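Local coordinates for tricorn protease (Thermoplasma acidophilum, PDB 1K32), which degrades peptides as a serine protease and, with its beta-propeller domains, probably gates and handles the products of the proteasome, at residues 245-250 with 689-694; 14-19 with 696-701; 149-154 with 1013-1018. All coordinates share one frame; numbering follows the deposited sequence.

Contact 1: residues 245-250 with 689-694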
# COMPACT_ATOMS: atom_id res chain seq x y z
N THR A 245 -63.06 16.93 47.55
CA THR A 245 -62.03 16.33 48.39
C THR A 245 -61.33 15.16 47.67
O THR A 245 -60.28 14.70 48.12
CB THR A 245 -62.59 15.79 49.72
OG1 THR A 245 -63.61 14.82 49.45
CG2 THR A 245 -63.18 16.92 50.57
N ASP A 246 -61.90 14.70 46.56
CA ASP A 246 -61.31 13.58 45.82
C ASP A 246 -60.18 13.96 44.85
O ASP A 246 -59.05 13.50 45.02
CB ASP A 246 -62.40 12.78 45.08
CG ASP A 246 -63.26 13.63 44.16
OD1 ASP A 246 -64.16 13.04 43.54
OD2 ASP A 246 -63.05 14.86 44.04
N TYR A 247 -60.49 14.78 43.85
CA TYR A 247 -59.50 15.24 42.88
C TYR A 247 -59.71 16.71 42.59
O TYR A 247 -60.83 17.21 42.70
CB TYR A 247 -59.58 14.45 41.57
CG TYR A 247 -59.50 12.94 41.73
CD1 TYR A 247 -60.65 12.17 41.87
CD2 TYR A 247 -58.26 12.29 41.74
CE1 TYR A 247 -60.57 10.77 42.00
CE2 TYR A 247 -58.18 10.90 41.87
CZ TYR A 247 -59.33 10.14 42.00
OH TYR A 247 -59.25 8.77 42.09
N TYR A 248 -58.63 17.41 42.25
CA TYR A 248 -58.68 18.83 41.93
C TYR A 248 -59.46 19.09 40.64
O TYR A 248 -59.34 18.33 39.68
CB TYR A 248 -57.27 19.40 41.74
CG TYR A 248 -56.53 19.77 43.00
CD1 TYR A 248 -56.43 18.88 44.07
CD2 TYR A 248 -55.90 21.01 43.11
CE1 TYR A 248 -55.72 19.22 45.22
CE2 TYR A 248 -55.19 21.36 44.25
CZ TYR A 248 -55.10 20.46 45.30
OH TYR A 248 -54.40 20.82 46.43
N PRO A 249 -60.27 20.15 40.62
CA PRO A 249 -61.05 20.50 39.43
C PRO A 249 -60.06 21.16 38.45
O PRO A 249 -59.07 21.77 38.87
CB PRO A 249 -62.09 21.47 39.97
CG PRO A 249 -61.31 22.22 41.02
CD PRO A 249 -60.58 21.08 41.73
N ARG A 250 -60.32 21.04 37.15
CA ARG A 250 -59.41 21.62 36.17
C ARG A 250 -60.11 22.10 34.92
O ARG A 250 -61.17 21.59 34.54
CB ARG A 250 -58.38 20.59 35.69
CG ARG A 250 -57.49 19.96 36.73
CD ARG A 250 -56.52 20.95 37.33
NE ARG A 250 -55.75 20.31 38.38
CZ ARG A 250 -54.96 20.95 39.23
NH1 ARG A 250 -54.32 20.26 40.16
NH2 ARG A 250 -54.83 22.27 39.15
N TYR A 689 -51.11 7.56 47.19
CA TYR A 689 -50.99 6.37 46.36
C TYR A 689 -52.25 5.82 45.69
O TYR A 689 -52.30 5.72 44.46
CB TYR A 689 -50.31 5.23 47.11
CG TYR A 689 -50.12 4.00 46.24
CD1 TYR A 689 -51.06 2.97 46.22
CD2 TYR A 689 -49.05 3.92 45.35
CE1 TYR A 689 -50.95 1.89 45.34
CE2 TYR A 689 -48.92 2.85 44.47
CZ TYR A 689 -49.88 1.85 44.47
OH TYR A 689 -49.76 0.80 43.58
N GLU A 690 -53.25 5.44 46.49
CA GLU A 690 -54.46 4.82 45.93
C GLU A 690 -55.25 5.72 44.99
O GLU A 690 -55.63 5.33 43.90
CB GLU A 690 -55.39 4.32 47.05
CG GLU A 690 -56.60 3.56 46.51
CD GLU A 690 -57.67 3.30 47.56
OE1 GLU A 690 -58.73 2.74 47.20
OE2 GLU A 690 -57.44 3.64 48.74
N LYS A 691 -55.52 6.93 45.46
CA LYS A 691 -56.26 7.92 44.70
C LYS A 691 -55.81 7.99 43.23
O LYS A 691 -56.62 7.95 42.32
CB LYS A 691 -56.11 9.26 45.42
CG LYS A 691 -56.26 10.51 44.63
CD LYS A 691 -56.11 11.71 45.57
CE LYS A 691 -57.19 11.66 46.67
NZ LYS A 691 -57.29 12.89 47.48
N TYR A 692 -54.51 8.09 43.01
CA TYR A 692 -54.03 8.17 41.64
C TYR A 692 -53.83 6.80 40.99
O TYR A 692 -53.98 6.66 39.78
CB TYR A 692 -52.76 9.01 41.58
CG TYR A 692 -53.08 10.43 41.99
CD1 TYR A 692 -52.74 10.90 43.26
CD2 TYR A 692 -53.80 11.27 41.14
CE1 TYR A 692 -53.11 12.17 43.66
CE2 TYR A 692 -54.17 12.53 41.53
CZ TYR A 692 -53.83 12.99 42.78
OH TYR A 692 -54.21 14.25 43.16
N ARG A 693 -53.54 5.80 41.80
CA ARG A 693 -53.38 4.45 41.27
C ARG A 693 -54.72 4.01 40.67
O ARG A 693 -54.76 3.24 39.72
CB ARG A 693 -52.94 3.49 42.39
CG ARG A 693 -52.69 2.06 41.93
CD ARG A 693 -53.90 1.19 42.15
NE ARG A 693 -53.68 -0.19 41.73
CZ ARG A 693 -53.80 -0.62 40.47
NH1 ARG A 693 -53.58 -1.90 40.19
NH2 ARG A 693 -54.17 0.21 39.51
N ASN A 694 -55.83 4.52 41.20
CA ASN A 694 -57.15 4.14 40.68
C ASN A 694 -57.46 4.73 39.31
O ASN A 694 -58.32 4.22 38.58
CB ASN A 694 -58.26 4.54 41.66
CG ASN A 694 -58.29 3.66 42.90
OD1 ASN A 694 -57.86 2.51 42.87
ND2 ASN A 694 -58.81 4.20 43.99
O HOH W 1 -56.07 15.55 41.43
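The loop at D246 and the last part of helix 678-693, near K691, come together at moderate range, with the CA atoms of these two residues 7.7 Å apart, so that side chains rather than backbones span the gap. Y247 does most of this. Its first torsion sets CG opposite the carbonyl carbon (chi1 -54°), and the ring lies along K691 with its hydroxyl foremost. The OH donates to K691 O at 2.8 Å, meeting the carbonyl at a C=O...O angle of 133° and near the plane of the phenol ring. Alongside, the ring carbon CE2 of Y247 rests 3.4 Å from CG of K691: a tyrosine suits the place because it supplies both an apolar flank and a donor for the helix carbonyl. The loop joins two adjacent blades of the six-bladed beta-propeller, leading out of strand 239-240 and into strand 249-254, while the helix belongs to the C1 domain. Y247 also turns its edge toward the face of Y692 in an offset edge-to-face pair, planes at 73° and centroids 6.0 Å apart. A lysine suits 691 because its long chain, bent at chi3, can line the Y247 ring and still carry NZ to 3.1 Å from D246 O in a weak hydrogen bond. A water also bridges the segments, accepting from Y248 N and donating to Y692 OH at 2.9 Å from that hydroxyl, which is also bonded to E715. Within the loop, D246 OD2 takes the N-H of Y247 from above the carboxylate plane, while OD1 of D246 forms a salt bridge with K263.

Contact 2: residues 14-19 with 696-701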
# COMPACT_ATOMS: atom_id res chain seq x y z
N PRO A 14 -63.82 2.24 31.70
CA PRO A 14 -64.06 3.63 31.34
C PRO A 14 -62.79 4.35 30.91
O PRO A 14 -61.68 3.85 31.11
CB PRO A 14 -64.65 4.22 32.63
CG PRO A 14 -63.93 3.46 33.69
CD PRO A 14 -63.90 2.04 33.16
N ASN A 15 -62.95 5.53 30.31
CA ASN A 15 -61.82 6.32 29.85
C ASN A 15 -61.55 7.53 30.75
O ASN A 15 -62.40 7.95 31.53
CB ASN A 15 -62.07 6.83 28.43
CG ASN A 15 -62.06 5.72 27.39
OD1 ASN A 15 -63.10 5.19 27.00
ND2 ASN A 15 -60.86 5.35 26.93
N LEU A 16 -60.34 8.08 30.64
CA LEU A 16 -59.98 9.27 31.41
C LEU A 16 -60.44 10.44 30.53
O LEU A 16 -59.93 10.65 29.44
CB LEU A 16 -58.46 9.32 31.61
CG LEU A 16 -57.90 10.41 32.52
CD1 LEU A 16 -58.15 10.05 33.98
CD2 LEU A 16 -56.40 10.57 32.26
N LEU A 17 -61.43 11.20 31.00
CA LEU A 17 -61.95 12.32 30.22
C LEU A 17 -61.34 13.63 30.72
O LEU A 17 -61.24 13.84 31.93
CB LEU A 17 -63.47 12.37 30.33
CG LEU A 17 -64.20 11.04 30.06
CD1 LEU A 17 -65.70 11.30 30.00
CD2 LEU A 17 -63.72 10.42 28.73
N LEU A 18 -60.96 14.51 29.80
CA LEU A 18 -60.33 15.76 30.21
C LEU A 18 -60.62 16.99 29.37
O LEU A 18 -61.22 16.92 28.29
CB LEU A 18 -58.80 15.58 30.22
CG LEU A 18 -58.24 14.23 30.68
CD1 LEU A 18 -57.28 13.72 29.62
CD2 LEU A 18 -57.56 14.38 32.02
N ASN A 19 -60.18 18.12 29.90
CA ASN A 19 -60.26 19.43 29.25
C ASN A 19 -61.48 19.65 28.36
O ASN A 19 -61.39 19.60 27.14
CB ASN A 19 -58.96 19.65 28.48
CG ASN A 19 -57.73 19.51 29.39
OD1 ASN A 19 -56.59 19.42 28.92
ND2 ASN A 19 -57.96 19.49 30.69
N VAL A 696 -55.14 4.99 36.98
CA VAL A 696 -54.26 4.33 36.03
C VAL A 696 -54.99 3.44 35.02
O VAL A 696 -54.71 3.51 33.83
CB VAL A 696 -53.18 3.52 36.76
CG1 VAL A 696 -52.33 2.75 35.76
CG2 VAL A 696 -52.31 4.48 37.57
N PRO A 697 -55.93 2.59 35.49
CA PRO A 697 -56.64 1.74 34.52
C PRO A 697 -57.51 2.50 33.50
O PRO A 697 -57.88 1.95 32.46
CB PRO A 697 -57.44 0.78 35.41
CG PRO A 697 -57.61 1.55 36.69
CD PRO A 697 -56.29 2.24 36.87
N LEU A 698 -57.81 3.76 33.78
CA LEU A 698 -58.61 4.57 32.86
C LEU A 698 -57.72 5.10 31.72
O LEU A 698 -58.22 5.51 30.68
CB LEU A 698 -59.23 5.78 33.57
CG LEU A 698 -60.00 5.62 34.88
CD1 LEU A 698 -60.64 6.95 35.25
CD2 LEU A 698 -61.08 4.56 34.74
N CYS A 699 -56.41 5.08 31.92
CA CYS A 699 -55.46 5.57 30.92
C CYS A 699 -55.23 4.60 29.78
O CYS A 699 -55.01 3.41 29.99
CB CYS A 699 -54.12 5.88 31.58
SG CYS A 699 -54.21 7.15 32.84
N LYS A 700 -55.29 5.12 28.56
CA LYS A 700 -55.08 4.31 27.37
C LYS A 700 -53.89 4.81 26.58
O LYS A 700 -53.33 4.08 25.77
CB LYS A 700 -56.32 4.35 26.48
CG LYS A 700 -57.27 3.18 26.68
CD LYS A 700 -57.85 3.14 28.07
CE LYS A 700 -58.84 1.99 28.20
NZ LYS A 700 -59.36 1.86 29.59
N THR A 701 -53.49 6.06 26.80
CA THR A 701 -52.35 6.62 26.08
C THR A 701 -51.32 7.19 27.05
O THR A 701 -51.61 7.44 28.23
CB THR A 701 -52.79 7.73 25.09
OG1 THR A 701 -53.26 8.87 25.83
CG2 THR A 701 -53.91 7.22 24.18
O HOH W 2 -58.89 7.08 28.26
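Apolar contacts centre on L698, which projects from the 3-10 segment 696-698 toward P14 and L16. Its CD2 is modelled 3.2 Å from CG of P14, closer than an ordinary van der Waals contact, so the exact fit there is doubtful; its CB lies 4.1 Å from CB of L16, the two leucine side chains crossing at about a right angle. L16 has CG opposite its own backbone N (chi1 -174°), and its CD2 reaches SG of C699, a small, polarisable neighbour that fits beside helices 656-674 and 702-714 of the C1 domain.

The direct polar links are all weak. L16 N points poorly at L698 O, 3.3 Å away with an N-H...O angle of 122°, and K700, bent at chi2, brings NZ to 3.4 Å from P14 O while also making a weak bond to P697 O.

Water does better: one molecule accepts from N15 ND2 at 2.9 Å and from L16 N at 3.0 Å, and can donate to L698 O, which competes with other acceptors for its protons. The amide of N15 is held by both ends, OD1 taking the N-H of L285 and ND2 giving to E286 O, which makes asparagine apt here.

With backbone groups joined largely through water and weak bonds, the hold of this entry into the propeller's first strand on the C1 loop probably rests mainly on apolar packing round L698.

Contact 3: residues 149-154 with 1013-1018; sequences LNLGPA and DYLSGK
G152 sits over the ring of Y1014, its CA 3.4 Å from the ring centroid and only 13° off the normal, a CH-pi contact close to the centre of the face. Next to it P153 crosses the tyrosine at about a right angle, its CD reaching the CZ-OH end of Y1014 obliquely, 3.6 Å from CZ. Glycine fits for two reasons: its phi is positive, and a CB here would point at the tyrosine and clash with CD1. Y1014 has CG opposite its carbonyl carbon (chi1 -72°), which swings the ring along the loop. Without the ring, as with an alanine here, G152 CA would probably lose its CH-pi partner and P153 its neighbour at CZ and OH, and a gap would be likely to open between loop and helix.

L1015 makes the second patch: its CG is 3.8 Å from CD2 of L151, the two side chains running side by side, and its CD2 lies 3.5 Å from L149 O. N150 O comes near L1015 N, but at an angle too poor for a bond, so the hold is one of packing.

The loop links two neighbouring blades of the six-bladed propeller, from strand 145-148 to strand 156-160; helix 1011-1015 follows strand 1005-1006, at the edge of the parallel sheet of the protease domain.

Further out, Y1014 stacks with Y1009 and touches R168 of strand 163-168, while L151 packs on I166 of that strand. The helix ends in a Schellman motif at G1017, where K1018 N bonds to D1013 O at 3.1 Å and G1017 N to Y1014 O. S1016 OG also gives to D1013 O, from the opposite face of that carbonyl to K1018 N.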
# COMPACT_ATOMS: atom_id res chain seq x y z
N LEU A 149 -51.81 42.38 20.10
CA LEU A 149 -52.66 43.25 20.90
C LEU A 149 -51.80 44.12 21.78
O LEU A 149 -52.26 45.12 22.31
CB LEU A 149 -53.63 42.42 21.74
CG LEU A 149 -54.52 41.45 20.95
CD1 LEU A 149 -55.65 40.99 21.84
CD2 LEU A 149 -55.08 42.14 19.69
N ASN A 150 -50.53 43.73 21.92
CA ASN A 150 -49.56 44.48 22.72
C ASN A 150 -49.96 44.72 24.15
O ASN A 150 -49.80 45.83 24.66
CB ASN A 150 -49.28 45.82 22.05
CG ASN A 150 -48.65 45.65 20.69
OD1 ASN A 150 -49.00 46.34 19.75
ND2 ASN A 150 -47.71 44.72 20.60
N LEU A 151 -50.48 43.68 24.80
CA LEU A 151 -50.91 43.80 26.19
C LEU A 151 -49.94 43.04 27.10
O LEU A 151 -50.22 42.84 28.29
CB LEU A 151 -52.33 43.26 26.33
CG LEU A 151 -53.41 44.05 25.59
CD1 LEU A 151 -54.66 43.21 25.36
CD2 LEU A 151 -53.73 45.31 26.38
N GLY A 152 -48.81 42.64 26.54
CA GLY A 152 -47.81 41.90 27.29
C GLY A 152 -48.13 40.41 27.35
O GLY A 152 -49.12 39.98 26.75
N PRO A 153 -47.33 39.60 28.05
CA PRO A 153 -47.60 38.16 28.14
C PRO A 153 -48.93 37.89 28.83
O PRO A 153 -49.30 38.56 29.79
CB PRO A 153 -46.42 37.62 28.94
CG PRO A 153 -46.00 38.79 29.78
CD PRO A 153 -46.11 39.95 28.81
N ALA A 154 -49.67 36.92 28.31
CA ALA A 154 -50.96 36.56 28.89
C ALA A 154 -51.35 35.16 28.48
O ALA A 154 -50.87 34.63 27.47
CB ALA A 154 -52.04 37.56 28.47
N ASP A 1013 -48.59 49.41 30.10
CA ASP A 1013 -47.18 49.75 29.92
C ASP A 1013 -46.76 49.15 28.59
O ASP A 1013 -46.07 49.79 27.79
CB ASP A 1013 -46.33 49.18 31.06
CG ASP A 1013 -46.49 49.96 32.35
OD1 ASP A 1013 -46.65 49.34 33.43
OD2 ASP A 1013 -46.45 51.21 32.30
N TYR A 1014 -47.17 47.91 28.34
CA TYR A 1014 -46.85 47.26 27.08
C TYR A 1014 -47.54 47.99 25.93
O TYR A 1014 -46.96 48.13 24.86
CB TYR A 1014 -47.30 45.80 27.07
CG TYR A 1014 -46.48 44.90 27.96
CD1 TYR A 1014 -46.91 44.56 29.24
CD2 TYR A 1014 -45.27 44.38 27.52
CE1 TYR A 1014 -46.16 43.72 30.05
CE2 TYR A 1014 -44.50 43.54 28.32
CZ TYR A 1014 -44.95 43.22 29.58
OH TYR A 1014 -44.22 42.37 30.36
N LEU A 1015 -48.77 48.44 26.16
CA LEU A 1015 -49.51 49.17 25.14
C LEU A 1015 -48.79 50.44 24.73
O LEU A 1015 -48.74 50.78 23.56
CB LEU A 1015 -50.92 49.53 25.64
CG LEU A 1015 -52.05 48.54 25.40
CD1 LEU A 1015 -53.36 49.14 25.90
CD2 LEU A 1015 -52.15 48.20 23.92
N SER A 1016 -48.22 51.15 25.71
CA SER A 1016 -47.51 52.40 25.42
C SER A 1016 -46.07 52.18 24.95
O SER A 1016 -45.37 53.14 24.64
CB SER A 1016 -47.51 53.30 26.66
OG SER A 1016 -46.65 52.80 27.67
N GLY A 1017 -45.64 50.92 24.89
CA GLY A 1017 -44.29 50.63 24.44
C GLY A 1017 -43.20 51.01 25.43
O GLY A 1017 -42.04 51.17 25.05
N LYS A 1018 -43.56 51.16 26.70
CA LYS A 1018 -42.57 51.53 27.70
C LYS A 1018 -42.23 50.35 28.61
O LYS A 1018 -43.11 49.57 28.97
CB LYS A 1018 -43.09 52.69 28.54

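All three contacts take their first segment from the six-bladed N-terminal propeller and their second from domains far along the chain. Contacts 1 and 2 are neighbours, their centres 13 Å apart: 689-694 and 696-701 adjoin in sequence, in the last part of helix 678-693 and in the turn to helix 702-714 of the C1 domain. Contact 3 stands apart, about 39 and 40 Å from them between centres, and joins the propeller to the C-terminal region instead. Along the chain the order is 14-19, 149-154, 245-250, 689-694, 696-701, 1013-1018, so contacts 2 and 3 interleave. Held by the C1 domain and by the helix after the parallel sheet, the propeller is probably fixed relative to the protease part.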